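Side-chain contacts in Spermidine/putrescine ABC transporter, periplasmic binding protein (Treponema pallidum, PDB 2V84), which probably serves as the polyamine receptor of an ABC transporter, binding spermidine or putrescine for uptake: residues K43-Q46 with Q51-Y54; Y74-P79 with D270-F275; A175-N180 with L189-I194; Y179-K184 with A252-V257; A230-T235 with E241-F246. All blocks are in the same frame, centred on the assembly; numbering follows the deposited sequence.

Interaction 1 of 5, residues K43-Q46 with Q51-Y54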
# COMPACT_ATOMS: atom_id res chain seq x y z
N LYS A 43 -23.76 -0.82 3.05
CA LYS A 43 -24.30 0.35 3.74
C LYS A 43 -24.55 1.50 2.79
O LYS A 43 -25.57 2.16 2.89
CB LYS A 43 -23.39 0.79 4.89
CG LYS A 43 -23.63 0.02 6.17
CD LYS A 43 -22.47 0.08 7.13
CE LYS A 43 -22.56 -1.08 8.11
NZ LYS A 43 -21.94 -0.76 9.43
N PHE A 44 -23.61 1.73 1.88
CA PHE A 44 -23.75 2.76 0.85
C PHE A 44 -24.90 2.40 -0.06
O PHE A 44 -25.66 3.28 -0.49
CB PHE A 44 -22.44 2.88 0.06
CG PHE A 44 -22.47 3.92 -1.03
CD1 PHE A 44 -22.29 5.26 -0.73
CD2 PHE A 44 -22.63 3.55 -2.36
CE1 PHE A 44 -22.28 6.23 -1.72
CE2 PHE A 44 -22.64 4.53 -3.37
CZ PHE A 44 -22.46 5.87 -3.04
N GLU A 45 -25.04 1.11 -0.34
CA GLU A 45 -26.12 0.61 -1.17
C GLU A 45 -27.47 0.81 -0.49
O GLU A 45 -28.43 1.26 -1.11
CB GLU A 45 -25.91 -0.87 -1.49
CG GLU A 45 -24.97 -1.13 -2.66
CD GLU A 45 -24.77 -2.61 -2.93
OE1 GLU A 45 -24.99 -3.42 -2.01
OE2 GLU A 45 -24.39 -2.96 -4.07
N GLN A 46 -27.54 0.48 0.80
CA GLN A 46 -28.78 0.65 1.54
C GLN A 46 -29.11 2.12 1.76
O GLN A 46 -30.27 2.52 1.62
CB GLN A 46 -28.75 -0.12 2.87
CG GLN A 46 -30.09 -0.77 3.17
CD GLN A 46 -30.48 -0.71 4.63
OE1 GLN A 46 -29.70 -1.07 5.52
NE2 GLN A 46 -31.70 -0.25 4.89
N GLN A 51 -26.64 0.40 -6.30
CA GLN A 51 -25.82 -0.80 -6.23
C GLN A 51 -24.40 -0.50 -6.70
O GLN A 51 -24.19 0.40 -7.52
CB GLN A 51 -26.43 -1.94 -7.05
CG GLN A 51 -27.86 -2.28 -6.68
CD GLN A 51 -28.62 -2.84 -7.85
OE1 GLN A 51 -29.51 -2.18 -8.41
NE2 GLN A 51 -28.26 -4.06 -8.25
N VAL A 52 -23.43 -1.24 -6.17
CA VAL A 52 -22.04 -1.06 -6.55
C VAL A 52 -21.54 -2.28 -7.34
O VAL A 52 -21.57 -3.40 -6.83
CB VAL A 52 -21.10 -0.80 -5.31
CG1 VAL A 52 -19.71 -0.41 -5.76
CG2 VAL A 52 -21.67 0.28 -4.38
N VAL A 53 -21.11 -2.06 -8.58
CA VAL A 53 -20.32 -3.07 -9.29
C VAL A 53 -18.86 -2.88 -8.84
O VAL A 53 -18.22 -1.86 -9.16
CB VAL A 53 -20.49 -2.96 -10.84
CG1 VAL A 53 -19.61 -3.96 -11.57
CG2 VAL A 53 -21.94 -3.18 -11.25
N TYR A 54 -18.35 -3.83 -8.06
CA TYR A 54 -16.99 -3.76 -7.52
C TYR A 54 -16.12 -4.78 -8.25
O TYR A 54 -16.10 -5.97 -7.91
CB TYR A 54 -17.01 -4.01 -6.01
CG TYR A 54 -15.67 -4.03 -5.27
CD1 TYR A 54 -14.45 -3.85 -5.94
CD2 TYR A 54 -15.64 -4.24 -3.89
CE1 TYR A 54 -13.25 -3.87 -5.25
CE2 TYR A 54 -14.44 -4.26 -3.20
CZ TYR A 54 -13.25 -4.08 -3.88
OH TYR A 54 -12.07 -4.12 -3.19
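E45 reaches from the helix to the start of the following strand and takes the backbone N-H of V52 on its carboxylate. The bond from V52 N to E45 OE2 measures 2.9 Å and is nearly straight, 166° at the hydrogen, and it uses the lone pair of OE2 that faces away from the other oxygen. Two torsions place the group: CG stands anti to the carbonyl carbon (chi1 -83°), and the chain then runs extended (chi2 179°), so that CG passes alongside Q51 CA and the carboxylate ends beside V52 N. OE2 also lies 3.4 Å from Q51 CA. The second oxygen, OE1, pairs with K42 in a salt bridge, which leaves each carboxylate oxygen with its own partner. On the inner side, CG2 of V52 fits between the aliphatic part of E45, 4.0 Å from its CG, and the ring of F44, 4.0 Å from its CD2. V52 and F44 cross at about a right angle; the F44 ring itself lies buried against F275 and F278, edge to face with both. The helix and strand belong to the beta-alpha-beta unit formed by strands 26-32 and 51-57 with helix 38-48 between them. A carboxylate held by both a lysine and a main-chain N-H probably stays ionised, and its bond to V52 joins the last turn of the helix to the start of the strand.

Interaction 2 of 5, residues Y74-P79 with D270-F275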
# COMPACT_ATOMS: atom_id res chain seq x y z
N TYR A 74 -15.43 2.78 -15.43
CA TYR A 74 -15.47 2.97 -13.97
C TYR A 74 -15.65 4.41 -13.49
O TYR A 74 -15.24 5.37 -14.14
CB TYR A 74 -14.25 2.34 -13.29
CG TYR A 74 -14.16 0.86 -13.56
CD1 TYR A 74 -14.89 -0.05 -12.80
CD2 TYR A 74 -13.35 0.38 -14.57
CE1 TYR A 74 -14.81 -1.43 -13.06
CE2 TYR A 74 -13.26 -0.98 -14.84
CZ TYR A 74 -13.99 -1.87 -14.08
OH TYR A 74 -13.88 -3.23 -14.36
N ASP A 75 -16.28 4.53 -12.32
CA ASP A 75 -16.52 5.82 -11.70
C ASP A 75 -15.47 6.13 -10.66
O ASP A 75 -15.17 7.28 -10.43
CB ASP A 75 -17.90 5.86 -11.07
CG ASP A 75 -18.99 5.65 -12.10
OD1 ASP A 75 -18.95 6.36 -13.12
OD2 ASP A 75 -19.86 4.78 -11.90
N LEU A 76 -14.92 5.09 -10.04
CA LEU A 76 -13.87 5.25 -9.02
C LEU A 76 -12.81 4.20 -9.25
O LEU A 76 -13.12 3.09 -9.66
CB LEU A 76 -14.44 5.08 -7.61
CG LEU A 76 -15.14 6.30 -7.02
CD1 LEU A 76 -15.76 5.94 -5.69
CD2 LEU A 76 -14.17 7.52 -6.90
N VAL A 77 -11.55 4.57 -8.99
CA VAL A 77 -10.42 3.64 -9.02
C VAL A 77 -9.53 4.04 -7.85
O VAL A 77 -9.68 5.12 -7.33
CB VAL A 77 -9.67 3.72 -10.38
CG1 VAL A 77 -8.98 5.11 -10.54
CG2 VAL A 77 -8.67 2.61 -10.51
N VAL A 78 -8.64 3.15 -7.41
CA VAL A 78 -7.84 3.44 -6.20
C VAL A 78 -6.32 3.19 -6.45
O VAL A 78 -5.78 2.16 -6.03
CB VAL A 78 -8.39 2.63 -4.99
CG1 VAL A 78 -7.58 2.90 -3.70
CG2 VAL A 78 -9.89 2.93 -4.74
N PRO A 79 -5.64 4.14 -7.14
CA PRO A 79 -4.21 4.01 -7.42
C PRO A 79 -3.32 4.46 -6.28
O PRO A 79 -3.78 5.18 -5.38
CB PRO A 79 -4.02 4.91 -8.66
CG PRO A 79 -5.37 5.33 -9.05
CD PRO A 79 -6.18 5.32 -7.81
N ASP A 270 -21.58 11.91 -9.77
CA ASP A 270 -22.33 12.19 -8.54
C ASP A 270 -22.23 11.07 -7.49
O ASP A 270 -22.02 11.34 -6.32
CB ASP A 270 -23.80 12.47 -8.88
CG ASP A 270 -23.97 13.69 -9.77
OD1 ASP A 270 -23.26 14.70 -9.56
OD2 ASP A 270 -24.81 13.63 -10.69
N LEU A 271 -22.36 9.83 -7.93
CA LEU A 271 -22.17 8.72 -7.00
C LEU A 271 -20.71 8.49 -6.64
O LEU A 271 -20.40 8.03 -5.54
CB LEU A 271 -22.79 7.41 -7.52
CG LEU A 271 -24.24 7.17 -7.13
CD1 LEU A 271 -24.65 5.80 -7.65
CD2 LEU A 271 -24.45 7.25 -5.64
N ALA A 272 -19.79 8.81 -7.56
CA ALA A 272 -18.37 8.70 -7.24
C ALA A 272 -17.98 9.62 -6.09
O ALA A 272 -17.31 9.21 -5.16
CB ALA A 272 -17.52 8.99 -8.46
N HIS A 273 -18.43 10.86 -6.14
CA HIS A 273 -18.12 11.82 -5.07
C HIS A 273 -18.81 11.40 -3.77
O HIS A 273 -18.25 11.54 -2.69
CB HIS A 273 -18.60 13.22 -5.46
CG HIS A 273 -17.77 13.88 -6.52
ND1 HIS A 273 -17.95 13.65 -7.86
CD2 HIS A 273 -16.75 14.77 -6.43
CE1 HIS A 273 -17.10 14.38 -8.56
NE2 HIS A 273 -16.36 15.07 -7.71
N ALA A 274 -20.03 10.89 -3.90
CA ALA A 274 -20.85 10.54 -2.75
C ALA A 274 -20.23 9.37 -2.01
O ALA A 274 -20.30 9.29 -0.79
CB ALA A 274 -22.28 10.20 -3.19
N PHE A 275 -19.61 8.48 -2.77
CA PHE A 275 -18.96 7.36 -2.13
C PHE A 275 -17.68 7.75 -1.41
O PHE A 275 -17.45 7.30 -0.29
CB PHE A 275 -18.71 6.21 -3.10
CG PHE A 275 -18.19 4.98 -2.42
CD1 PHE A 275 -19.06 4.05 -1.87
CD2 PHE A 275 -16.81 4.78 -2.28
CE1 PHE A 275 -18.58 2.92 -1.20
CE2 PHE A 275 -16.31 3.66 -1.61
CZ PHE A 275 -17.20 2.73 -1.08
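L76 points its branched end at one side of the helix 269-279, where A272 and F275, three residues apart, present a methyl group and a ring. Its CG lies over the methyl of A272, 3.9 Å from A272 CB. Both branches border the carbonyl O of A272, L76 CD1 at 3.7 Å and L76 CD2 at 4.0 Å, and CD1 alone also reaches F275. There L76 CD1 lies 3.8 Å from F275 CD2 and 3.9 Å from F275 CB, meeting the ring near its root at a slant. F275 sets off with CG anti to its backbone N (chi1 -173°), which swings its ring to the side where L76 CD1 lies; the isobutyl group and the aromatic side chain cross obliquely. D75 adds the other border of the contact. Its CB stands 4.1 Å from A272 CB, and its carbonyl O comes within 3.5 Å of the same methyl. The D75 carboxylate turns elsewhere, to the backbone N-H groups of N268 and Y28. The alanine is thus met by the main chain of D75 and the side chain of L76 together, and the backbones come close, 5.6 Å between D75 CA and A272 CA. This is a buried helix-on-sheet contact: strand 76-77 is an outer strand of the parallel sheet completed by 26-32 and 51-57, and the helix returns to it from almost 200 residues later in the chain. In a contact otherwise made by apolar groups, the buried D75 carbonyl O has no hydrogen-bonding partner in the model, which is probably unfavourable.

Interaction 3 of 5, residues A175-N180 with L189-I194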
# COMPACT_ATOMS: atom_id res chain seq x y z
N ALA A 175 16.66 2.50 0.93
CA ALA A 175 16.51 2.99 2.29
C ALA A 175 17.69 2.54 3.18
O ALA A 175 18.36 3.38 3.78
CB ALA A 175 15.18 2.54 2.88
N SER A 176 17.95 1.24 3.22
CA SER A 176 19.08 0.69 3.98
C SER A 176 20.41 1.36 3.66
O SER A 176 21.20 1.61 4.57
CB SER A 176 19.23 -0.81 3.73
OG SER A 176 18.07 -1.49 4.15
N LEU A 177 20.65 1.64 2.38
CA LEU A 177 21.88 2.32 1.92
C LEU A 177 21.85 3.85 2.07
O LEU A 177 22.76 4.53 1.56
CB LEU A 177 22.18 1.95 0.47
CG LEU A 177 22.48 0.47 0.22
CD1 LEU A 177 22.26 0.10 -1.24
CD2 LEU A 177 23.89 0.13 0.68
N GLY A 178 20.83 4.38 2.73
CA GLY A 178 20.73 5.81 3.00
C GLY A 178 20.36 6.62 1.77
O GLY A 178 20.54 7.85 1.72
N TYR A 179 19.81 5.93 0.77
CA TYR A 179 19.40 6.58 -0.46
C TYR A 179 17.88 6.75 -0.54
O TYR A 179 17.12 6.01 0.09
CB TYR A 179 19.91 5.78 -1.66
CG TYR A 179 21.42 5.63 -1.71
CD1 TYR A 179 22.26 6.69 -1.33
CD2 TYR A 179 22.01 4.46 -2.18
CE1 TYR A 179 23.64 6.57 -1.39
CE2 TYR A 179 23.39 4.33 -2.24
CZ TYR A 179 24.20 5.40 -1.85
OH TYR A 179 25.57 5.29 -1.92
N ASN A 180 17.43 7.73 -1.32
CA ASN A 180 16.01 7.96 -1.45
C ASN A 180 15.32 6.78 -2.12
O ASN A 180 15.79 6.32 -3.18
CB ASN A 180 15.73 9.25 -2.24
CG ASN A 180 14.34 9.77 -1.99
OD1 ASN A 180 13.38 9.33 -2.62
ND2 ASN A 180 14.22 10.68 -1.04
N LEU A 189 21.11 2.99 -7.58
CA LEU A 189 20.27 1.87 -8.00
C LEU A 189 21.05 0.58 -8.22
O LEU A 189 20.62 -0.49 -7.80
CB LEU A 189 19.47 2.24 -9.25
CG LEU A 189 18.38 3.29 -8.99
CD1 LEU A 189 17.77 3.83 -10.28
CD2 LEU A 189 17.29 2.73 -8.08
N ALA A 190 22.20 0.69 -8.89
CA ALA A 190 23.10 -0.45 -9.06
C ALA A 190 23.57 -1.00 -7.71
O ALA A 190 23.65 -2.22 -7.52
CB ALA A 190 24.30 -0.04 -9.94
N GLN A 191 23.89 -0.10 -6.79
CA GLN A 191 24.30 -0.49 -5.44
C GLN A 191 23.18 -1.23 -4.71
O GLN A 191 23.41 -2.25 -4.05
CB GLN A 191 24.65 0.79 -4.67
CG GLN A 191 25.43 0.57 -3.37
CD GLN A 191 26.05 1.87 -2.87
OE1 GLN A 191 26.29 2.81 -3.66
NE2 GLN A 191 26.32 1.94 -1.56
N ALA A 192 21.96 -0.73 -4.84
CA ALA A 192 20.77 -1.37 -4.27
C ALA A 192 20.55 -2.75 -4.89
O ALA A 192 20.26 -3.72 -4.19
CB ALA A 192 19.55 -0.49 -4.48
N ALA A 193 20.70 -2.84 -6.21
CA ALA A 193 20.57 -4.13 -6.91
C ALA A 193 21.56 -5.18 -6.41
O ALA A 193 21.21 -6.36 -6.26
CB ALA A 193 20.71 -3.95 -8.39
N ILE A 194 22.81 -4.76 -6.19
CA ILE A 194 23.84 -5.66 -5.68
C ILE A 194 23.50 -6.10 -4.26
O ILE A 194 23.68 -7.27 -3.91
CB ILE A 194 25.25 -5.01 -5.71
CG1 ILE A 194 25.72 -4.86 -7.16
CG2 ILE A 194 26.24 -5.87 -4.91
CD1 ILE A 194 26.92 -3.91 -7.37
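A Schellman motif ends helix 166-176, with G178 at positive phi as its C-prime residue, and the residues on either side of that glycine, L177 and Y179, pack on helix 186-200. L177 sends CD1 against the backbone of A192, 3.7 Å from its CA, while CD2 lies 3.8 Å from Q191 NE2. Y179 brings its hydroxyl to the amide of the same glutamine: Y179 OH donates to Q191 OE1 over 3.1 Å. The donor sits above the carbonyl plane, 37° out of it, with a C=O...donor angle of 102°, hence away from the lone pairs. Ring and amide planes stand 89° apart, and the amide carbon CD meets the ring at its edge, in plane. Q191 gets there with CG anti to its backbone N and an extended chain. The tyrosine ring is also covered on one face by the carbonyl O of L177, 3.5 Å above its centre. Q191 is thus shared, its aliphatic CG 3.8 Å from L177 CD1 and its carbonyl end with the tyrosine; the off-axis geometry suggests a modest bond, supplemented by the packing of L177 on A192 and on the Q191 chain.

Interaction 4 of 5, residues Y179-K184 with A252-V257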
# COMPACT_ATOMS: atom_id res chain seq x y z
N TYR A 179 19.81 5.93 0.77
CA TYR A 179 19.40 6.58 -0.46
C TYR A 179 17.88 6.75 -0.54
O TYR A 179 17.12 6.01 0.09
CB TYR A 179 19.91 5.78 -1.66
CG TYR A 179 21.42 5.63 -1.71
CD1 TYR A 179 22.26 6.69 -1.33
CD2 TYR A 179 22.01 4.46 -2.18
CE1 TYR A 179 23.64 6.57 -1.39
CE2 TYR A 179 23.39 4.33 -2.24
CZ TYR A 179 24.20 5.40 -1.85
OH TYR A 179 25.57 5.29 -1.92
N ASN A 180 17.43 7.73 -1.32
CA ASN A 180 16.01 7.96 -1.45
C ASN A 180 15.32 6.78 -2.12
O ASN A 180 15.79 6.32 -3.18
CB ASN A 180 15.73 9.25 -2.24
CG ASN A 180 14.34 9.77 -1.99
OD1 ASN A 180 13.38 9.33 -2.62
ND2 ASN A 180 14.22 10.68 -1.04
N VAL A 181 14.24 6.27 -1.53
CA VAL A 181 13.52 5.15 -2.15
C VAL A 181 13.00 5.49 -3.54
O VAL A 181 12.57 4.62 -4.29
CB VAL A 181 12.38 4.52 -1.23
CG1 VAL A 181 12.84 4.37 0.22
CG2 VAL A 181 11.11 5.31 -1.29
N ASN A 182 13.09 6.78 -3.91
CA ASN A 182 12.68 7.24 -5.23
C ASN A 182 13.84 7.79 -6.05
O ASN A 182 13.62 8.50 -7.03
CB ASN A 182 11.60 8.34 -5.14
CG ASN A 182 10.41 7.90 -4.33
OD1 ASN A 182 9.79 6.89 -4.64
ND2 ASN A 182 10.09 8.65 -3.28
N THR A 183 15.07 7.45 -5.64
CA THR A 183 16.26 8.00 -6.28
C THR A 183 16.27 7.79 -7.80
O THR A 183 15.68 6.84 -8.32
CB THR A 183 17.57 7.47 -5.64
OG1 THR A 183 18.64 8.37 -5.96
CG2 THR A 183 17.91 6.05 -6.12
N LYS A 184 16.93 8.71 -8.49
CA LYS A 184 17.06 8.65 -9.92
C LYS A 184 18.53 8.43 -10.26
O LYS A 184 18.88 8.25 -11.43
CB LYS A 184 16.57 9.97 -10.52
CG LYS A 184 15.05 10.11 -10.48
CD LYS A 184 14.63 11.47 -9.95
CE LYS A 184 13.12 11.60 -9.93
NZ LYS A 184 12.69 12.94 -9.42
N ALA A 252 14.68 5.37 6.26
CA ALA A 252 13.45 5.90 5.66
C ALA A 252 12.79 4.85 4.77
O ALA A 252 12.84 4.92 3.56
CB ALA A 252 13.75 7.18 4.87
N SER A 253 12.20 3.85 5.41
CA SER A 253 11.56 2.73 4.71
C SER A 253 10.45 3.21 3.78
O SER A 253 9.77 4.19 4.09
CB SER A 253 10.97 1.75 5.71
OG SER A 253 11.93 1.36 6.65
N PRO A 254 10.23 2.49 2.66
CA PRO A 254 9.16 2.87 1.74
C PRO A 254 7.76 2.83 2.37
O PRO A 254 7.37 1.86 3.05
CB PRO A 254 9.25 1.85 0.60
CG PRO A 254 10.39 0.96 0.88
CD PRO A 254 10.97 1.29 2.23
N VAL A 255 7.00 3.88 2.08
CA VAL A 255 5.64 4.08 2.56
C VAL A 255 4.74 4.24 1.31
O VAL A 255 5.21 4.69 0.27
CB VAL A 255 5.58 5.32 3.52
CG1 VAL A 255 4.17 5.68 3.94
CG2 VAL A 255 6.42 5.07 4.78
N TYR A 256 3.48 3.83 1.38
CA TYR A 256 2.56 4.02 0.24
C TYR A 256 1.36 4.88 0.63
O TYR A 256 0.97 4.91 1.78
CB TYR A 256 2.08 2.67 -0.35
CG TYR A 256 1.19 1.88 0.58
CD1 TYR A 256 -0.18 2.20 0.73
CD2 TYR A 256 1.69 0.83 1.31
CE1 TYR A 256 -0.99 1.51 1.62
CE2 TYR A 256 0.89 0.11 2.18
CZ TYR A 256 -0.45 0.45 2.33
OH TYR A 256 -1.22 -0.26 3.22
N VAL A 257 0.81 5.61 -0.35
CA VAL A 257 -0.51 6.21 -0.18
C VAL A 257 -1.39 5.80 -1.37
O VAL A 257 -1.01 5.97 -2.51
CB VAL A 257 -0.47 7.76 -0.01
CG1 VAL A 257 0.32 8.42 -1.15
CG2 VAL A 257 -1.91 8.31 0.11
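With chi1 at -43°, somewhat short of the usual staggered value, V181 holds CG1 anti to its carbonyl carbon and CG2 between the backbone N and the carbonyl carbon. That rotation aims CG1 at the chain that leads into strand 254-260, and this one methyl makes the contact. It lies 3.4 Å from the carbonyl O of A252, 4.0 Å from P254 N and 4.1 Å from P254 CD, so it rests in the bend where the loop enters the strand at P254. The A252 oxygen has no hydrogen-bonding partner in the model and is buried under the methyl. V181 is brought forward by a type I beta turn from N180 to T183, closed by the backbone bond from T183 N to N180 O at 2.8 Å; N180 OD1 also accepts from the N-H of N182, an Asx turn, although the place of that nitrogen is less sure. The turn lies in the loop joining helix 166-176 to helix 186-200, and the strand it touches belongs to the mixed sheet, between strands 125-137 and 321-322. Around the pair, the V181 carbonyl accepts from R167, and the side chain of P254 touches that of E168; R167 and E168 are both predicted to bind spermidine. S253 turns away from the valine and hydrogen-bonds through OG to the carbonyl of P248 and to W148. A MES molecule, probably from the crystallisation liquor, lies about 5 Å from the side chain of A252.

Interaction 5 of 5, residues A230-T235 with E241-F246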
# COMPACT_ATOMS: atom_id res chain seq x y z
N ALA A 230 -2.21 -8.89 6.36
CA ALA A 230 -2.14 -10.27 5.83
C ALA A 230 -1.58 -11.27 6.85
O ALA A 230 -2.15 -12.34 7.05
CB ALA A 230 -1.34 -10.31 4.54
N PHE A 231 -0.47 -10.94 7.49
CA PHE A 231 0.12 -11.83 8.50
C PHE A 231 -0.89 -12.13 9.59
O PHE A 231 -1.06 -13.27 10.03
CB PHE A 231 1.36 -11.16 9.12
CG PHE A 231 2.54 -11.08 8.18
CD1 PHE A 231 3.21 -12.24 7.79
CD2 PHE A 231 3.00 -9.85 7.72
CE1 PHE A 231 4.31 -12.18 6.93
CE2 PHE A 231 4.11 -9.78 6.85
CZ PHE A 231 4.76 -10.96 6.45
N PHE A 232 -1.59 -11.09 10.05
CA PHE A 232 -2.46 -11.26 11.20
C PHE A 232 -3.80 -11.89 10.83
O PHE A 232 -4.37 -12.61 11.63
CB PHE A 232 -2.61 -9.95 11.96
CG PHE A 232 -1.36 -9.55 12.71
CD1 PHE A 232 -1.06 -10.13 13.95
CD2 PHE A 232 -0.48 -8.60 12.19
CE1 PHE A 232 0.09 -9.78 14.65
CE2 PHE A 232 0.68 -8.24 12.88
CZ PHE A 232 0.96 -8.82 14.13
N ALA A 233 -4.30 -11.63 9.62
CA ALA A 233 -5.53 -12.29 9.15
C ALA A 233 -5.33 -13.78 9.00
O ALA A 233 -6.23 -14.59 9.28
CB ALA A 233 -5.98 -11.67 7.83
N GLU A 234 -4.11 -14.15 8.61
CA GLU A 234 -3.80 -15.52 8.23
C GLU A 234 -3.28 -16.40 9.36
O GLU A 234 -3.19 -17.63 9.22
CB GLU A 234 -2.76 -15.48 7.11
CG GLU A 234 -2.59 -16.77 6.39
CD GLU A 234 -3.44 -16.86 5.16
OE1 GLU A 234 -3.62 -15.82 4.48
OE2 GLU A 234 -3.91 -17.98 4.87
N THR A 235 -2.94 -15.80 10.49
CA THR A 235 -2.43 -16.56 11.64
C THR A 235 -3.49 -16.53 12.73
O THR A 235 -4.03 -15.46 13.02
CB THR A 235 -1.09 -15.96 12.18
OG1 THR A 235 -0.06 -16.14 11.20
CG2 THR A 235 -0.65 -16.67 13.45
N GLU A 241 0.65 -13.29 19.62
CA GLU A 241 1.63 -12.82 20.61
C GLU A 241 3.06 -13.22 20.23
O GLU A 241 4.03 -12.66 20.76
CB GLU A 241 1.30 -13.34 22.01
CG GLU A 241 1.32 -14.86 22.14
CD GLU A 241 0.92 -15.35 23.54
OE1 GLU A 241 -0.13 -14.92 24.07
OE2 GLU A 241 1.66 -16.19 24.09
N HIS A 242 3.18 -14.20 19.34
CA HIS A 242 4.47 -14.72 18.93
C HIS A 242 4.99 -14.01 17.69
O HIS A 242 6.08 -14.32 17.23
CB HIS A 242 4.38 -16.21 18.61
CG HIS A 242 3.98 -17.04 19.78
ND1 HIS A 242 4.88 -17.48 20.73
CD2 HIS A 242 2.77 -17.52 20.16
CE1 HIS A 242 4.24 -18.19 21.64
NE2 HIS A 242 2.96 -18.23 21.32
N ILE A 243 4.22 -13.07 17.16
CA ILE A 243 4.61 -12.34 15.96
C ILE A 243 5.10 -10.95 16.34
O ILE A 243 4.44 -10.23 17.07
CB ILE A 243 3.44 -12.17 14.94
CG1 ILE A 243 2.78 -13.50 14.61
CG2 ILE A 243 3.95 -11.51 13.62
CD1 ILE A 243 1.47 -13.37 13.86
N ASP A 244 6.26 -10.57 15.81
CA ASP A 244 6.68 -9.19 15.89
C ASP A 244 6.66 -8.69 14.47
O ASP A 244 7.46 -9.14 13.65
CB ASP A 244 8.11 -9.11 16.44
CG ASP A 244 8.57 -7.69 16.68
OD1 ASP A 244 7.83 -6.71 16.43
OD2 ASP A 244 9.74 -7.54 17.12
N PHE A 245 5.70 -7.81 14.20
CA PHE A 245 5.64 -7.11 12.94
C PHE A 245 6.17 -5.73 13.22
O PHE A 245 5.75 -5.11 14.20
CB PHE A 245 4.19 -7.01 12.40
CG PHE A 245 4.09 -6.18 11.18
CD1 PHE A 245 4.30 -6.74 9.92
CD2 PHE A 245 3.90 -4.81 11.28
CE1 PHE A 245 4.31 -5.94 8.81
CE2 PHE A 245 3.87 -4.02 10.17
CZ PHE A 245 4.09 -4.58 8.93
N PHE A 246 7.07 -5.26 12.37
CA PHE A 246 7.62 -3.90 12.48
C PHE A 246 7.93 -3.35 11.11
O PHE A 246 8.27 -4.08 10.19
CB PHE A 246 8.90 -3.87 13.33
CG PHE A 246 9.92 -4.90 12.93
CD1 PHE A 246 9.86 -6.19 13.45
CD2 PHE A 246 10.95 -4.58 12.07
CE1 PHE A 246 10.80 -7.16 13.07
CE2 PHE A 246 11.88 -5.53 11.68
CZ PHE A 246 11.81 -6.83 12.19
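I243 pushes its CD1 methyl into the notch between F232 and T235, three residues apart at the end of the helix. That methyl lies 3.9 Å from F232 CE1 and 3.9 Å from T235 CG2; T235 and the isoleucine reach toward each other tip to tip, whereas F232 and I243 slide past one another in opposite directions. The isoleucine owes this reach to CG1 standing anti to its carbonyl carbon (chi1 -52°) and to the extended continuation to CD1. Its other branch, CG2, lies 4.1 Å from F232 CZ, so the outer end of the ring sits over the fork of the side chain. The same ring leans on the next inward-facing residue of the strand: F245 CB lies at its edge, near the ring plane, 3.8 Å from CE2. F232 is therefore the bump between I243 and F245. The axes of 230-234 and 243-246 run nearly antiparallel, at 157°, and approach to 10.5 Å, a helix packed on the mixed sheet through residues two apart on the strand; the strand pairs with 125-137. D244, between the two, points the other way and forms a salt bridge with R146. F231, the neighbour of F232, meets the F245 ring instead of its CB, F231 CD2 4.0 Å from F245 CD1, the two side chains crossing at about a right angle. Beyond the contact, Y311 stacks on F232 and H240 meets it edge to face.

Interactions 1 and 2 reach the same parallel sheet and touch, F44 CG to F275 CD1 at 3.5 Å, with centres 12 Å apart. Interactions 3 and 4 also touch, through A175 CB and A252 O at 3.4 Å, and share Y179 and N180. Interactions 1 and 3 lie on opposite sides of the chain's centre, 44 Å between centres. Interaction 5 reaches the same mixed sheet as interaction 4, about 7 Å away at the nearest atoms. Of the five, interaction 4 comes nearest the predicted spermidine site, with P254 about 4 Å from E168 between side chains; also between side chains, A192 lies about 10 Å from M166, and F245 about 10 Å from E168.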